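Local coordinates for protein beta-N-acetylhexosaminidase (Arthrobacter aurescens, PDB 3RCN) that probably hydrolyses terminal non-reducing N-acetyl-D-hexosamine residues from N-acetyl-beta-D-hexosaminides, as a member of glycosyl hydrolase family 20, at residues 113-118 with 506-511; 101-106 with 163-168. All coordinates share one frame; numbering follows the deposited sequence. Where two conformers were deposited one is given.

Contact 1 (113-118 with 506-511); sequences ALRQAP and LEAMGV
The guanidinium of R115 lies flat over the last turn of helix 491-508, one face set against A508: the alpha carbon of A508 stands 3.6 Å above the plane, over its centre, and A508 CB comes within 3.6 Å of R115 NE. No direct hydrogen bond crosses here. A bend at chi2 (-84°) turns the R115 chain back over the helix end, although its first bond does not point there. R115 NH2 instead reaches a water lying in the guanidinium plane, at 3.2 Å, and that water donates to E507 OE1. The stronger partners of R115 NH1 are E228 and D225 of the second subunit, which form salt bridges to it, while E507 OE2 is bonded to Y513 of the same chain. Beside the arginine, the first bond of the L114 side chain is directed toward the helix. L114 CB sits 4.1 Å from A508 CB and 4.0 Å from M509 CG, with the leucine branch slanting across the start of the selenomethionine side chain. A508 is thus covered by leucine on one part and by the arginine plane on another. The helix ends just beyond, where G510, with positive phi, closes a Schellman motif: V511 N bonds to L506 O and G510 N to E507 O. The result is a Schellman-terminated helix C-terminus packed against the loop that follows helix 95-109, at the interface with the second subunit.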
# COMPACT_ATOMS: atom_id res chain seq x y z
N ALA A 113 -5.44 -13.55 -12.18
CA ALA A 113 -5.49 -12.41 -13.08
C ALA A 113 -5.48 -11.07 -12.34
O ALA A 113 -5.22 -10.04 -12.94
CB ALA A 113 -6.70 -12.52 -13.97
N LEU A 114 -5.75 -11.10 -11.03
CA LEU A 114 -5.73 -9.89 -10.18
C LEU A 114 -4.42 -9.63 -9.43
O LEU A 114 -4.29 -8.63 -8.72
CB LEU A 114 -6.86 -9.96 -9.16
CG LEU A 114 -8.22 -10.18 -9.80
CD1 LEU A 114 -9.28 -10.42 -8.75
CD2 LEU A 114 -8.55 -8.97 -10.64
N ARG A 115 -3.46 -10.54 -9.56
CA ARG A 115 -2.16 -10.35 -8.94
C ARG A 115 -1.34 -9.32 -9.73
O ARG A 115 -1.59 -9.08 -10.90
CB ARG A 115 -1.41 -11.68 -8.85
CG ARG A 115 -2.16 -12.76 -8.09
CD ARG A 115 -1.96 -12.65 -6.60
NE ARG A 115 -2.71 -13.67 -5.87
CZ ARG A 115 -2.64 -13.85 -4.55
NH1 ARG A 115 -1.83 -13.09 -3.82
NH2 ARG A 115 -3.35 -14.81 -3.97
N GLN A 116 -0.35 -8.73 -9.08
CA GLN A 116 0.53 -7.76 -9.73
C GLN A 116 1.76 -8.41 -10.36
O GLN A 116 2.53 -7.75 -11.05
CB GLN A 116 0.93 -6.65 -8.74
CG GLN A 116 -0.26 -5.85 -8.16
CD GLN A 116 0.16 -4.77 -7.16
OE1 GLN A 116 1.06 -3.96 -7.43
NE2 GLN A 116 -0.47 -4.77 -5.99
N ALA A 117 1.96 -9.71 -10.12
CA ALA A 117 3.01 -10.50 -10.79
C ALA A 117 2.48 -11.93 -10.98
O ALA A 117 1.61 -12.36 -10.24
CB ALA A 117 4.30 -10.50 -9.99
N PRO A 118 3.00 -12.66 -11.98
CA PRO A 118 2.37 -13.98 -12.21
C PRO A 118 2.60 -14.96 -11.06
O PRO A 118 3.73 -15.16 -10.64
CB PRO A 118 3.10 -14.51 -13.46
CG PRO A 118 3.80 -13.32 -14.05
CD PRO A 118 4.11 -12.40 -12.91
N LEU A 506 -10.64 -11.08 -3.55
CA LEU A 506 -10.24 -10.11 -2.53
C LEU A 506 -8.87 -10.46 -1.93
O LEU A 506 -8.04 -9.57 -1.68
CB LEU A 506 -11.28 -10.03 -1.42
CG LEU A 506 -12.69 -9.56 -1.81
CD1 LEU A 506 -13.56 -9.50 -0.58
CD2 LEU A 506 -12.68 -8.22 -2.52
N GLU A 507 -8.63 -11.74 -1.70
CA GLU A 507 -7.33 -12.16 -1.19
C GLU A 507 -6.25 -11.81 -2.19
O GLU A 507 -5.18 -11.35 -1.82
CB GLU A 507 -7.30 -13.66 -0.88
CG GLU A 507 -8.06 -14.05 0.38
CD GLU A 507 -8.16 -15.56 0.57
OE1 GLU A 507 -7.18 -16.29 0.24
OE2 GLU A 507 -9.23 -16.02 1.04
N ALA A 508 -6.53 -12.01 -3.47
CA ALA A 508 -5.55 -11.75 -4.50
C ALA A 508 -5.20 -10.26 -4.62
O ALA A 508 -4.10 -9.90 -5.04
CB ALA A 508 -6.03 -12.32 -5.85
N MSE A 509 -6.14 -9.40 -4.24
CA MSE A 509 -5.94 -7.95 -4.34
C MSE A 509 -5.38 -7.34 -3.05
O MSE A 509 -5.27 -6.12 -2.92
CB MSE A 509 -7.24 -7.24 -4.73
CG MSE A 509 -7.78 -7.65 -6.09
SE MSE A 509 -9.13 -6.42 -6.81
CE MSE A 509 -7.92 -5.04 -7.47
N GLY A 510 -5.06 -8.20 -2.08
CA GLY A 510 -4.46 -7.75 -0.84
C GLY A 510 -5.46 -7.22 0.18
O GLY A 510 -5.09 -6.47 1.09
N VAL A 511 -6.71 -7.62 0.07
CA VAL A 511 -7.73 -7.07 0.95
C VAL A 511 -7.98 -8.01 2.12
O VAL A 511 -8.45 -9.12 1.91
CB VAL A 511 -9.06 -6.86 0.18
CG1 VAL A 511 -10.14 -6.34 1.11
CG2 VAL A 511 -8.86 -5.92 -0.99
O HOH W 1 -4.35 -15.82 -1.15

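Contact 2 (101-106 with 163-168); sequences GAQTLL and VMAMHK
T104 OG1 accepts a 2.8 Å hydrogen bond from K168 NZ, and the same hydroxyl is also hydrogen-bonded to Y80 on strand 80-84. K168 follows the end of helix 154-166, where its positive phi forms part of a Schellman motif with K168 N bonded back to A165 O. From there its side chain runs almost fully extended and then bends at chi4 (73°), which brings the ammonium to the threonine. Its approach to T104 is slanting, and the CE carbon remains 3.7 Å from OG1. K168 also makes a cation-pi contact with W483, so its charge meets both a hydroxyl and an aromatic ring.

Q103 lies between the two helices, next to T104 in sequence. Its chain is bent at chi2 (-80°), and the amide group lies against the backbone of A165 and M166: OE1 comes to 3.4 Å from M166 CA, while NE2 is 3.6 Å from A165 O without forming a bond. The side chains of Q103 and M166 meet at about a right angle, with OE1 3.7 Å from M166 CB. Beyond that point the selenomethionine turns away from Q103, and its selenium settles over one face of the H167 ring, toward the rim. H167 is held in turn by ND1, which donates to V163 O at 2.8 Å in a nearly straight bond (165°), and by NE2, which is bonded to H502 on helix 491-508.

All the touching residues are buried. A lysine charge in such surroundings would probably be stabilised by the threonine oxygen together with the tryptophan ring, giving the junction between the two helices a polar tie beside a largely van der Waals amide contact.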
# COMPACT_ATOMS: atom_id res chain seq x y z
N GLY A 101 -16.22 -4.16 -18.95
CA GLY A 101 -16.12 -5.43 -19.65
C GLY A 101 -14.80 -6.11 -19.30
O GLY A 101 -14.78 -7.29 -18.99
N ALA A 102 -13.72 -5.34 -19.36
CA ALA A 102 -12.39 -5.76 -18.95
C ALA A 102 -12.38 -6.38 -17.56
O ALA A 102 -11.76 -7.43 -17.35
CB ALA A 102 -11.41 -4.59 -19.00
N GLN A 103 -13.06 -5.75 -16.61
CA GLN A 103 -13.12 -6.29 -15.25
C GLN A 103 -13.82 -7.64 -15.26
O GLN A 103 -13.35 -8.60 -14.65
CB GLN A 103 -13.82 -5.35 -14.29
CG GLN A 103 -13.14 -4.00 -14.18
CD GLN A 103 -11.94 -4.01 -13.26
OE1 GLN A 103 -11.65 -5.00 -12.59
NE2 GLN A 103 -11.24 -2.89 -13.22
N THR A 104 -14.94 -7.73 -15.96
CA THR A 104 -15.63 -9.00 -16.06
C THR A 104 -14.75 -10.09 -16.68
O THR A 104 -14.85 -11.26 -16.32
CB THR A 104 -16.92 -8.85 -16.85
OG1 THR A 104 -17.80 -7.99 -16.11
CG2 THR A 104 -17.57 -10.20 -17.02
N LEU A 105 -13.89 -9.68 -17.60
CA LEU A 105 -12.94 -10.60 -18.21
C LEU A 105 -11.99 -11.14 -17.16
O LEU A 105 -11.83 -12.35 -17.01
CB LEU A 105 -12.15 -9.89 -19.30
CG LEU A 105 -11.30 -10.82 -20.15
CD1 LEU A 105 -12.25 -11.64 -21.00
CD2 LEU A 105 -10.31 -10.05 -21.00
N LEU A 106 -11.36 -10.24 -16.41
CA LEU A 106 -10.42 -10.67 -15.38
C LEU A 106 -11.05 -11.68 -14.43
O LEU A 106 -10.42 -12.68 -14.09
CB LEU A 106 -9.88 -9.48 -14.60
CG LEU A 106 -8.99 -8.56 -15.42
CD1 LEU A 106 -8.26 -7.63 -14.48
CD2 LEU A 106 -8.01 -9.34 -16.27
N VAL A 163 -9.40 -1.63 -5.95
CA VAL A 163 -10.41 -2.58 -5.49
C VAL A 163 -11.83 -2.07 -5.78
O VAL A 163 -12.72 -2.86 -6.09
CB VAL A 163 -10.25 -2.90 -4.00
CG1 VAL A 163 -11.37 -3.80 -3.53
CG2 VAL A 163 -8.89 -3.56 -3.73
N MSE A 164 -12.03 -0.76 -5.69
CA MSE A 164 -13.33 -0.16 -6.04
C MSE A 164 -13.70 -0.40 -7.50
O MSE A 164 -14.83 -0.77 -7.82
CB MSE A 164 -13.35 1.35 -5.80
CG MSE A 164 -13.45 1.79 -4.36
SE MSE A 164 -13.46 3.75 -4.29
CE MSE A 164 -15.07 4.20 -5.29
N ALA A 165 -12.75 -0.14 -8.40
CA ALA A 165 -13.03 -0.25 -9.82
C ALA A 165 -13.35 -1.70 -10.19
O ALA A 165 -14.09 -1.97 -11.14
CB ALA A 165 -11.84 0.27 -10.63
N MSE A 166 -12.78 -2.62 -9.42
CA MSE A 166 -12.99 -4.05 -9.67
C MSE A 166 -14.43 -4.44 -9.35
O MSE A 166 -14.96 -5.41 -9.88
CB MSE A 166 -11.99 -4.89 -8.86
CG MSE A 166 -12.09 -6.39 -9.12
SE MSE A 166 -13.28 -7.31 -7.86
CE MSE A 166 -11.91 -7.84 -6.50
N HIS A 167 -15.05 -3.67 -8.46
CA HIS A 167 -16.46 -3.86 -8.13
C HIS A 167 -17.40 -2.97 -8.96
O HIS A 167 -18.62 -2.98 -8.75
CB HIS A 167 -16.69 -3.66 -6.64
CG HIS A 167 -16.06 -4.72 -5.79
ND1 HIS A 167 -14.76 -4.65 -5.35
CD2 HIS A 167 -16.55 -5.90 -5.34
CE1 HIS A 167 -14.48 -5.72 -4.63
NE2 HIS A 167 -15.55 -6.49 -4.61
N LYS A 168 -16.82 -2.24 -9.92
CA LYS A 168 -17.56 -1.37 -10.82
C LYS A 168 -18.20 -0.18 -10.12
O LYS A 168 -19.16 0.38 -10.62
CB LYS A 168 -18.64 -2.17 -11.56
CG LYS A 168 -18.11 -3.24 -12.55
CD LYS A 168 -19.28 -3.96 -13.26
CE LYS A 168 -18.84 -4.82 -14.44
NZ LYS A 168 -18.14 -6.08 -14.05

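In the fold
Contacts 1 and 2 have centres about 13 Å apart and lie on the same side of the chain's centre. Along the sequence their segments alternate: 101-106, 113-118, 163-168, then 506-511. The first two belong to helix 95-109 and the loop after it, in the N-terminal family 20 domain 2 region; 163-168 ends helix 154-166 of the catalytic alpha-beta barrel region, and 506-511 ends helix 491-508. The contacts also meet each other: V511 packs on V163, L506 on H167, and A113 on L106. Together they join the N-terminal domain to two neighbouring helix ends, away from the predicted proton donor, E316, with contact 1 additionally bordering the second subunit.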